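Local coordinates for protein Lic11098 (Leptospira interrogans serogroup Icterohaemorrhagiae serovar copenhageni, PDB 4U08) that is of unknown function but folds as a leucine-rich repeat solenoid that carries bound calcium and zinc ions, and may act as a virulence factor, at residues 7-12 with 22-28; 12-16 with 36-42; 296-302 with 318-324. All blocks are in the same frame, centred on the assembly; numbering follows the deposited sequence.

Contact 1 of 3, residues 7-12 with 22-28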
loop_
_atom_site.group_PDB
_atom_site.type_symbol
_atom_site.label_atom_id
_atom_site.label_comp_id
_atom_site.label_asym_id
_atom_site.label_seq_id
_atom_site.Cartn_x
_atom_site.Cartn_y
_atom_site.Cartn_z
ATOM N N THR A 7 -37.894 -3.494 -11.134
ATOM C CA THR A 7 -36.627 -3.314 -11.862
ATOM C C THR A 7 -35.489 -4.152 -11.267
ATOM O O THR A 7 -34.506 -4.422 -11.955
ATOM C CB THR A 7 -36.236 -1.828 -11.976
ATOM O OG1 THR A 7 -36.185 -1.255 -10.676
ATOM C CG2 THR A 7 -37.179 -1.026 -12.869
ATOM N N TYR A 8 -35.630 -4.556 -9.991
ATOM C CA TYR A 8 -34.658 -5.365 -9.254
ATOM C C TYR A 8 -35.128 -6.807 -9.243
ATOM O O TYR A 8 -36.223 -7.092 -8.743
ATOM C CB TYR A 8 -34.495 -4.856 -7.798
ATOM C CG TYR A 8 -33.282 -5.422 -7.082
ATOM C CD1 TYR A 8 -32.105 -4.689 -6.980
ATOM C CD2 TYR A 8 -33.315 -6.690 -6.500
ATOM C CE1 TYR A 8 -30.991 -5.199 -6.317
ATOM C CE2 TYR A 8 -32.197 -7.219 -5.853
ATOM C CZ TYR A 8 -31.036 -6.471 -5.767
ATOM O OH TYR A 8 -29.941 -6.979 -5.104
ATOM N N TYR A 9 -34.285 -7.717 -9.747
ATOM C CA TYR A 9 -34.594 -9.141 -9.798
ATOM C C TYR A 9 -33.500 -9.969 -9.172
ATOM O O TYR A 9 -32.329 -9.617 -9.267
ATOM C CB TYR A 9 -34.850 -9.583 -11.244
ATOM C CG TYR A 9 -36.215 -9.188 -11.765
ATOM C CD1 TYR A 9 -37.298 -10.062 -11.673
ATOM C CD2 TYR A 9 -36.432 -7.932 -12.333
ATOM C CE1 TYR A 9 -38.555 -9.709 -12.165
ATOM C CE2 TYR A 9 -37.686 -7.565 -12.819
ATOM C CZ TYR A 9 -38.746 -8.456 -12.729
ATOM O OH TYR A 9 -39.984 -8.101 -13.203
ATOM N N ARG A 10 -33.883 -11.058 -8.515
ATOM C CA ARG A 10 -32.964 -11.987 -7.854
ATOM C C ARG A 10 -33.118 -13.389 -8.485
ATOM O O ARG A 10 -32.392 -14.323 -8.128
ATOM C CB ARG A 10 -33.255 -12.005 -6.334
ATOM C CG ARG A 10 -32.195 -12.680 -5.464
ATOM C CD ARG A 10 -31.135 -11.724 -4.945
ATOM N NE ARG A 10 -29.857 -12.407 -4.728
ATOM C CZ ARG A 10 -29.499 -12.992 -3.590
ATOM N NH1 ARG A 10 -30.314 -12.977 -2.540
ATOM N NH2 ARG A 10 -28.325 -13.598 -3.490
ATOM N N ASN A 11 -34.046 -13.506 -9.458
ATOM C CA ASN A 11 -34.390 -14.754 -10.135
ATOM C C ASN A 11 -34.490 -14.532 -11.645
ATOM O O ASN A 11 -35.299 -13.715 -12.090
ATOM C CB ASN A 11 -35.716 -15.278 -9.563
ATOM C CG ASN A 11 -36.019 -16.711 -9.905
ATOM O OD1 ASN A 11 -36.465 -17.028 -11.012
ATOM N ND2 ASN A 11 -35.806 -17.608 -8.952
ATOM N N ILE A 12 -33.661 -15.258 -12.424
ATOM C CA ILE A 12 -33.595 -15.156 -13.889
ATOM C C ILE A 12 -34.930 -15.575 -14.560
ATOM O O ILE A 12 -35.326 -14.929 -15.535
ATOM C CB ILE A 12 -32.344 -15.878 -14.479
ATOM C CG1 ILE A 12 -32.130 -15.517 -15.973
ATOM C CG2 ILE A 12 -32.346 -17.395 -14.231
ATOM C CD1 ILE A 12 -30.676 -15.537 -16.463
ATOM N N VAL A 22 -36.067 -5.243 -16.371
ATOM C CA VAL A 22 -34.927 -5.656 -15.543
ATOM C C VAL A 22 -33.767 -4.666 -15.717
ATOM O O VAL A 22 -33.301 -4.443 -16.836
ATOM C CB VAL A 22 -34.492 -7.130 -15.787
ATOM C CG1 VAL A 22 -33.596 -7.639 -14.659
ATOM C CG2 VAL A 22 -35.700 -8.047 -15.963
ATOM N N ARG A 23 -33.388 -4.005 -14.606
ATOM C CA ARG A 23 -32.287 -3.033 -14.560
ATOM C C ARG A 23 -31.124 -3.603 -13.754
ATOM O O ARG A 23 -29.961 -3.360 -14.082
ATOM C CB ARG A 23 -32.745 -1.690 -13.989
ATOM C CG ARG A 23 -33.832 -1.018 -14.819
ATOM C CD ARG A 23 -33.529 0.433 -15.118
ATOM N NE ARG A 23 -32.668 0.574 -16.291
ATOM C CZ ARG A 23 -33.107 0.707 -17.539
ATOM N NH1 ARG A 23 -34.411 0.708 -17.796
ATOM N NH2 ARG A 23 -32.247 0.836 -18.540
ATOM N N ILE A 24 -31.446 -4.370 -12.705
ATOM C CA ILE A 24 -30.469 -5.024 -11.845
ATOM C C ILE A 24 -30.869 -6.481 -11.681
ATOM O O ILE A 24 -31.997 -6.767 -11.261
ATOM C CB ILE A 24 -30.309 -4.326 -10.450
ATOM C CG1 ILE A 24 -29.873 -2.844 -10.577
ATOM C CG2 ILE A 24 -29.362 -5.123 -9.538
ATOM C CD1 ILE A 24 -30.158 -1.982 -9.315
ATOM N N LEU A 25 -29.940 -7.394 -11.986
ATOM C CA LEU A 25 -30.143 -8.824 -11.786
ATOM C C LEU A 25 -29.064 -9.326 -10.839
ATOM O O LEU A 25 -27.875 -9.329 -11.181
ATOM C CB LEU A 25 -30.170 -9.619 -13.111
ATOM C CG LEU A 25 -30.436 -11.131 -12.992
ATOM C CD1 LEU A 25 -31.865 -11.415 -12.515
ATOM C CD2 LEU A 25 -30.173 -11.831 -14.301
ATOM N N ASN A 26 -29.488 -9.709 -9.636
ATOM C CA ASN A 26 -28.605 -10.190 -8.588
ATOM C C ASN A 26 -28.741 -11.696 -8.419
ATOM O O ASN A 26 -29.689 -12.163 -7.793
ATOM C CB ASN A 26 -28.871 -9.443 -7.255
ATOM C CG ASN A 26 -27.843 -9.682 -6.159
ATOM O OD1 ASN A 26 -27.874 -9.044 -5.106
ATOM N ND2 ASN A 26 -26.922 -10.608 -6.351
ATOM N N LEU A 27 -27.761 -12.448 -8.935
ATOM C CA LEU A 27 -27.760 -13.906 -8.824
ATOM C C LEU A 27 -26.611 -14.419 -7.960
ATOM O O LEU A 27 -26.300 -15.613 -8.024
ATOM C CB LEU A 27 -27.732 -14.576 -10.220
ATOM C CG LEU A 27 -28.831 -14.208 -11.229
ATOM C CD1 LEU A 27 -28.577 -14.873 -12.571
ATOM C CD2 LEU A 27 -30.217 -14.585 -10.726
ATOM N N SER A 28 -25.985 -13.533 -7.140
ATOM C CA SER A 28 -24.856 -13.925 -6.286
ATOM C C SER A 28 -25.227 -15.023 -5.295
ATOM O O SER A 28 -26.368 -15.064 -4.831
ATOM C CB SER A 28 -24.273 -12.746 -5.502
ATOM O OG SER A 28 -24.394 -11.448 -6.046
#

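Contact 2 of 3, residues 12-16 with 36-42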
loop_
_atom_site.group_PDB
_atom_site.type_symbol
_atom_site.label_atom_id
_atom_site.label_comp_id
_atom_site.label_asym_id
_atom_site.label_seq_id
_atom_site.Cartn_x
_atom_site.Cartn_y
_atom_site.Cartn_z
ATOM N N ILE A 12 -33.661 -15.258 -12.424
ATOM C CA ILE A 12 -33.595 -15.156 -13.889
ATOM C C ILE A 12 -34.930 -15.575 -14.560
ATOM O O ILE A 12 -35.326 -14.929 -15.535
ATOM C CB ILE A 12 -32.344 -15.878 -14.479
ATOM C CG1 ILE A 12 -32.130 -15.517 -15.973
ATOM C CG2 ILE A 12 -32.346 -17.395 -14.231
ATOM C CD1 ILE A 12 -30.676 -15.537 -16.463
ATOM N N THR A 13 -35.643 -16.590 -14.012
ATOM C CA THR A 13 -36.940 -17.036 -14.548
ATOM C C THR A 13 -37.965 -15.901 -14.458
ATOM O O THR A 13 -38.658 -15.627 -15.442
ATOM C CB THR A 13 -37.391 -18.355 -13.888
ATOM O OG1 THR A 13 -36.381 -19.348 -14.088
ATOM C CG2 THR A 13 -38.723 -18.868 -14.435
ATOM N N GLU A 14 -38.017 -15.216 -13.295
ATOM C CA GLU A 14 -38.899 -14.075 -13.044
ATOM C C GLU A 14 -38.506 -12.896 -13.929
ATOM O O GLU A 14 -39.382 -12.230 -14.483
ATOM C CB GLU A 14 -38.848 -13.665 -11.560
ATOM C CG GLU A 14 -39.485 -14.666 -10.608
ATOM C CD GLU A 14 -40.974 -14.884 -10.803
ATOM O OE1 GLU A 14 -41.758 -13.965 -10.474
ATOM O OE2 GLU A 14 -41.354 -15.970 -11.294
ATOM N N ALA A 15 -37.183 -12.659 -14.080
ATOM C CA ALA A 15 -36.622 -11.589 -14.908
ATOM C C ALA A 15 -36.999 -11.781 -16.371
ATOM O O ALA A 15 -37.301 -10.806 -17.057
ATOM C CB ALA A 15 -35.106 -11.541 -14.756
ATOM N N LEU A 16 -37.024 -13.041 -16.829
ATOM C CA LEU A 16 -37.361 -13.378 -18.209
ATOM C C LEU A 16 -38.862 -13.277 -18.519
ATOM O O LEU A 16 -39.212 -13.129 -19.690
ATOM C CB LEU A 16 -36.788 -14.746 -18.607
ATOM C CG LEU A 16 -35.272 -14.769 -18.851
ATOM C CD1 LEU A 16 -34.728 -16.173 -18.783
ATOM C CD2 LEU A 16 -34.902 -14.103 -20.166
ATOM N N PRO A 36 -27.775 -19.070 -18.462
ATOM C CA PRO A 36 -28.519 -19.338 -19.707
ATOM C C PRO A 36 -28.314 -18.259 -20.767
ATOM O O PRO A 36 -28.194 -17.079 -20.429
ATOM C CB PRO A 36 -29.984 -19.401 -19.246
ATOM C CG PRO A 36 -29.920 -19.639 -17.772
ATOM C CD PRO A 36 -28.694 -18.920 -17.316
ATOM N N GLY A 37 -28.268 -18.684 -22.033
ATOM C CA GLY A 37 -28.110 -17.807 -23.190
ATOM C C GLY A 37 -29.193 -16.749 -23.303
ATOM O O GLY A 37 -28.960 -15.691 -23.890
ATOM N N GLU A 38 -30.378 -17.003 -22.698
ATOM C CA GLU A 38 -31.518 -16.072 -22.692
ATOM C C GLU A 38 -31.222 -14.775 -21.907
ATOM O O GLU A 38 -32.054 -13.867 -21.901
ATOM C CB GLU A 38 -32.850 -16.725 -22.230
ATOM C CG GLU A 38 -32.769 -18.140 -21.665
ATOM C CD GLU A 38 -32.570 -19.254 -22.675
ATOM O OE1 GLU A 38 -33.393 -19.370 -23.614
ATOM O OE2 GLU A 38 -31.592 -20.020 -22.520
ATOM N N ILE A 39 -30.010 -14.669 -21.299
ATOM C CA ILE A 39 -29.551 -13.468 -20.589
ATOM C C ILE A 39 -29.542 -12.257 -21.545
ATOM O O ILE A 39 -29.886 -11.150 -21.131
ATOM C CB ILE A 39 -28.181 -13.695 -19.869
ATOM C CG1 ILE A 39 -27.841 -12.546 -18.894
ATOM C CG2 ILE A 39 -27.019 -13.975 -20.839
ATOM C CD1 ILE A 39 -28.433 -12.684 -17.534
ATOM N N GLY A 40 -29.224 -12.519 -22.818
ATOM C CA GLY A 40 -29.161 -11.535 -23.892
ATOM C C GLY A 40 -30.457 -10.803 -24.156
ATOM O O GLY A 40 -30.438 -9.719 -24.743
ATOM N N LYS A 41 -31.588 -11.387 -23.709
ATOM C CA LYS A 41 -32.915 -10.795 -23.875
ATOM C C LYS A 41 -33.134 -9.584 -22.953
ATOM O O LYS A 41 -33.930 -8.708 -23.300
ATOM C CB LYS A 41 -34.045 -11.841 -23.705
ATOM C CG LYS A 41 -33.873 -13.188 -24.447
ATOM C CD LYS A 41 -33.550 -13.092 -25.950
ATOM C CE LYS A 41 -32.210 -13.729 -26.247
ATOM N NZ LYS A 41 -31.804 -13.544 -27.664
ATOM N N LEU A 42 -32.406 -9.514 -21.799
ATOM C CA LEU A 42 -32.504 -8.406 -20.833
ATOM C C LEU A 42 -31.769 -7.172 -21.387
ATOM O O LEU A 42 -30.706 -6.797 -20.890
ATOM C CB LEU A 42 -31.958 -8.823 -19.443
ATOM C CG LEU A 42 -32.432 -10.161 -18.847
ATOM C CD1 LEU A 42 -31.714 -10.457 -17.553
ATOM C CD2 LEU A 42 -33.940 -10.183 -18.609
#

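Contact 3 of 3, residues 296-302 with 318-324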
loop_
_atom_site.group_PDB
_atom_site.type_symbol
_atom_site.label_atom_id
_atom_site.label_comp_id
_atom_site.label_asym_id
_atom_site.label_seq_id
_atom_site.Cartn_x
_atom_site.Cartn_y
_atom_site.Cartn_z
ATOM N N GLN A 296 9.653 18.496 12.218
ATOM C CA GLN A 296 8.694 19.220 13.065
ATOM C C GLN A 296 7.266 18.658 13.086
ATOM O O GLN A 296 6.548 18.889 14.053
ATOM C CB GLN A 296 8.702 20.718 12.718
ATOM C CG GLN A 296 10.014 21.401 13.129
ATOM C CD GLN A 296 10.299 21.235 14.612
ATOM O OE1 GLN A 296 9.593 21.770 15.474
ATOM N NE2 GLN A 296 11.296 20.427 14.944
ATOM N N ARG A 297 6.877 17.842 12.091
ATOM C CA ARG A 297 5.537 17.247 12.083
ATOM C C ARG A 297 5.560 15.809 12.568
ATOM O O ARG A 297 4.515 15.148 12.637
ATOM C CB ARG A 297 4.953 17.336 10.655
ATOM C CG ARG A 297 4.663 18.781 10.234
ATOM C CD ARG A 297 3.201 19.140 10.400
ATOM N NE ARG A 297 2.895 20.433 9.780
ATOM C CZ ARG A 297 2.971 21.607 10.402
ATOM N NH1 ARG A 297 3.348 21.674 11.675
ATOM N NH2 ARG A 297 2.672 22.727 9.755
ATOM N N LEU A 298 6.747 15.298 12.915
ATOM C CA LEU A 298 6.819 13.899 13.332
ATOM C C LEU A 298 5.996 13.588 14.584
ATOM O O LEU A 298 6.163 14.258 15.601
ATOM C CB LEU A 298 8.289 13.433 13.499
ATOM C CG LEU A 298 8.532 11.931 13.407
ATOM C CD1 LEU A 298 8.299 11.409 11.968
ATOM C CD2 LEU A 298 9.977 11.584 13.867
ATOM N N GLN A 299 5.110 12.586 14.501
ATOM C CA GLN A 299 4.264 12.140 15.606
ATOM C C GLN A 299 4.710 10.798 16.160
ATOM O O GLN A 299 4.561 10.515 17.348
ATOM C CB GLN A 299 2.806 11.978 15.129
ATOM C CG GLN A 299 2.085 13.287 14.871
ATOM C CD GLN A 299 0.769 13.040 14.175
ATOM O OE1 GLN A 299 0.099 12.038 14.400
ATOM N NE2 GLN A 299 0.402 13.924 13.264
ATOM N N THR A 300 5.163 9.924 15.280
ATOM C CA THR A 300 5.521 8.558 15.646
ATOM C C THR A 300 6.908 8.199 15.123
ATOM O O THR A 300 7.168 8.320 13.925
ATOM C CB THR A 300 4.412 7.644 15.094
ATOM O OG1 THR A 300 3.153 8.028 15.671
ATOM C CG2 THR A 300 4.629 6.238 15.415
ATOM N N LEU A 301 7.779 7.714 16.017
ATOM C CA LEU A 301 9.145 7.299 15.676
ATOM C C LEU A 301 9.435 5.926 16.281
ATOM O O LEU A 301 9.422 5.761 17.504
ATOM C CB LEU A 301 10.134 8.376 16.154
ATOM C CG LEU A 301 11.640 8.170 15.880
ATOM C CD1 LEU A 301 11.911 7.836 14.351
ATOM C CD2 LEU A 301 12.425 9.384 16.334
ATOM N N TYR A 302 9.606 4.919 15.408
ATOM C CA TYR A 302 9.836 3.538 15.818
ATOM C C TYR A 302 11.262 3.171 15.498
ATOM O O TYR A 302 11.662 3.192 14.333
ATOM C CB TYR A 302 8.871 2.560 15.119
ATOM C CG TYR A 302 7.401 2.767 15.387
ATOM C CD1 TYR A 302 6.893 2.707 16.683
ATOM C CD2 TYR A 302 6.495 2.913 14.334
ATOM C CE1 TYR A 302 5.527 2.832 16.927
ATOM C CE2 TYR A 302 5.122 3.029 14.565
ATOM C CZ TYR A 302 4.640 2.964 15.858
ATOM O OH TYR A 302 3.286 3.108 16.061
ATOM N N LEU A 318 11.666 17.584 18.430
ATOM C CA LEU A 318 10.477 16.917 17.864
ATOM C C LEU A 318 9.238 17.262 18.701
ATOM O O LEU A 318 8.699 16.429 19.425
ATOM C CB LEU A 318 10.719 15.410 17.760
ATOM C CG LEU A 318 11.897 14.998 16.867
ATOM C CD1 LEU A 318 12.158 13.512 16.971
ATOM C CD2 LEU A 318 11.643 15.365 15.422
ATOM N N ARG A 319 8.806 18.527 18.592
ATOM C CA ARG A 319 7.697 19.088 19.381
ATOM C C ARG A 319 6.356 18.364 19.213
ATOM O O ARG A 319 5.544 18.387 20.130
ATOM C CB ARG A 319 7.548 20.607 19.117
ATOM C CG ARG A 319 7.226 20.974 17.662
ATOM C CD ARG A 319 6.856 22.435 17.501
ATOM N NE ARG A 319 5.922 22.619 16.387
ATOM C CZ ARG A 319 6.248 23.110 15.192
ATOM N NH1 ARG A 319 7.492 23.504 14.943
ATOM N NH2 ARG A 319 5.328 23.227 14.243
ATOM N N ASN A 320 6.128 17.702 18.056
ATOM C CA ASN A 320 4.863 17.007 17.822
ATOM C C ASN A 320 4.909 15.518 18.087
ATOM O O ASN A 320 3.910 14.833 17.916
ATOM C CB ASN A 320 4.369 17.311 16.388
ATOM C CG ASN A 320 3.732 18.667 16.325
ATOM O OD1 ASN A 320 2.932 19.034 17.187
ATOM N ND2 ASN A 320 4.147 19.474 15.384
ATOM N N LEU A 321 6.055 15.008 18.562
ATOM C CA LEU A 321 6.220 13.596 18.805
ATOM C C LEU A 321 5.352 13.112 19.928
ATOM O O LEU A 321 5.418 13.658 21.027
ATOM C CB LEU A 321 7.706 13.268 19.088
ATOM C CG LEU A 321 8.121 11.815 18.883
ATOM C CD1 LEU A 321 8.118 11.438 17.379
ATOM C CD2 LEU A 321 9.524 11.575 19.470
ATOM N N GLU A 322 4.561 12.083 19.656
ATOM C CA GLU A 322 3.651 11.469 20.611
ATOM C C GLU A 322 4.098 10.102 21.023
ATOM O O GLU A 322 3.782 9.658 22.129
ATOM C CB GLU A 322 2.239 11.384 20.008
ATOM C CG GLU A 322 1.646 12.756 19.756
ATOM C CD GLU A 322 0.298 12.776 19.050
ATOM O OE1 GLU A 322 -0.166 11.711 18.576
ATOM O OE2 GLU A 322 -0.300 13.873 18.985
ATOM N N SER A 323 4.793 9.396 20.123
ATOM C CA SER A 323 5.203 8.030 20.415
ATOM C C SER A 323 6.644 7.785 20.013
ATOM O O SER A 323 7.022 8.047 18.866
ATOM C CB SER A 323 4.266 7.050 19.710
ATOM O OG SER A 323 4.616 5.723 20.054
ATOM N N LEU A 324 7.459 7.283 20.962
ATOM C CA LEU A 324 8.881 6.998 20.693
ATOM C C LEU A 324 9.224 5.594 21.157
ATOM O O LEU A 324 9.052 5.258 22.338
ATOM C CB LEU A 324 9.774 8.070 21.345
ATOM C CG LEU A 324 11.314 7.947 21.213
ATOM C CD1 LEU A 324 11.774 7.854 19.716
ATOM C CD2 LEU A 324 12.007 9.125 21.951
HETATM O O HOH W 1 7.882 16.484 15.988
#

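Contact 1 of 3, residues 7-12 with 22-28
Strand 8-9 pairs in parallel with strand 24-26, at the N-terminal end of a leucine-rich repeat solenoid. Y8 stands opposite I24 and Y9 opposite L25. The pairing starts at T7, whose carbonyl oxygen takes two backbone donors. R23 N lies 2.9 Å from T7 O, in the carbonyl plane on a lone pair. I24 N is longer, at 3.2 Å from T7 O, and is tilted from that plane. The ladder then runs on through Y9 N to I24 O and N26 N to Y9 O. Both of these bonds are nearly straight.

The side chains divide between two faces. On one, Y8 has its ring carbon CE1 3.6 Å from I24 CG2. Its CG is anti to the backbone N (chi1 -166°), and the ring runs beside N26, pointing the same way. On the other face Y9 and L25 turn into the solenoid. Y9 CD2 lies 3.7 Å from both methyls of V22, CG1 and CG2, and the two side chains cross at about a right angle. L25 CD1 meets Y9 CB, and L27 CD2 packs against R10 O. I12 adds looser apolar contacts to L25 and L27. Helix 12-17 packs A15 against Y9, V22 and L25 and so covers part of this inner face. N11 is the N-cap of that helix.

R23 reaches away from the strands, and its NE bonds to Q46 of the next turn. Beyond the ladder R10 bends at chi2 (92°) and lays its guanidinium alongside the segment 26-28. Its NE makes a weak bond to N26 O, and its NH2 makes another to S28 O at 2.8 Å, both near the guanidinium plane.

Contact 2 of 3, residues 12-16 with 36-42
I12 holds CG1 anti to its own N (chi1 -168°), and with chi2 also extended the side chain stretches out from the helix to put CD1 against P36 and I39. L16 uses the other common arrangement: chi1 of -74° sets CG anti to the carbonyl carbon, and the two methyls swing across to E38. L42 carries its CD2 methyl back to the helix.

The contact is plain apolar packing, and no hydrogen bond crosses it. I12 CD1 is the meeting point at the start of the helix. It lies 3.8 Å from I39 CD1, where the two isoleucines cross at about a right angle. The same methyl meets P36 CD tip to tip at 4.0 Å. One helical turn on, L16 lies across E38. Its CD2 is 3.3 Å from E38 O and its CD1 is 4.0 Å from both CB and CG of E38. The glutamate bends at chi2 and leads its carboxylate away, so L16 meets its CB and CG and the backbone O. L42 CD2 fills in behind, 3.8 Å from A15 O and 4.2 Å from A15 CB. L16 CD2 reaches L42 as well, at a longer distance.

Each wall is held by its own backbone. L16 N bonds to I12 O within the helix. The 3-10 segment 37-41 keeps its short turns through I39 N to P36 O, K41 N to E38 O and L42 N to I39 O.

Segment 36-42 lies on the outer, convex side of the solenoid, between strand 24-26 and strand 47-49. Helix 12-17 packs beside it at the end of the solenoid. I39 and L42 also touch L25 of strand 24-26, and E14 leans on Y9 of strand 8-9.

Contact 3 of 3, residues 296-302 with 318-324
L301 and L324 lie side by side and point the same way, the packing of equivalent leucines from successive turns of a leucine-rich repeat solenoid. Both set CG anti to N (chi1 -179° in L301, 179° in L324), which keeps them alongside each other. L324 CD1 is 3.8 Å from L301 CD2. L298 and L321 form a second matched pair, 4.0 Å apart at L298 CD2 and L321 CD1. L318 crosses L301 at about a right angle and touches it through CD1.

The polar side chains grip from outside this core. N320 ND2 bonds to Q296 O at 2.8 Å, in the carbonyl plane, while its OD1 takes a bond from K343 NZ. The side chains of Q296 and R319 cross at about a right angle, with amide and guanidinium planes 54° apart. R319 NH1 makes a weak bond to Q296 OE1; Q296 NE2 bonds to Q317 O. A water joins L298 O to N320 N. Q299 O takes two backbone donors, E322 N at 2.8 Å and S323 N at 3.0 Å.

These bonds lead into the parallel strands 300-302 and 323-325, where L301 N bonds to S323 O. Strand 277-279 flanks 300-302 on its other edge, and L278 packs on L298 and L301.

In the fold
From the N terminus, the chain forms strand 8-9, passes through helix 12-17 and returns in strand 24-26; contact 1 closes this first loop. Contact 2 starts at the helix and closes on segment 36-42, so the two cross along the chain. They share I12, and their centres are about 10 Å apart. Together they tie the first two strands, the helix and the convex segment 36-42 into the N-terminal end of the solenoid. Contact 3 follows far along the chain, with its centre about 52 Å from that of contact 1. It closes a single turn of the solenoid, 296-302 onto 318-324, and belongs to the same run of parallel strands.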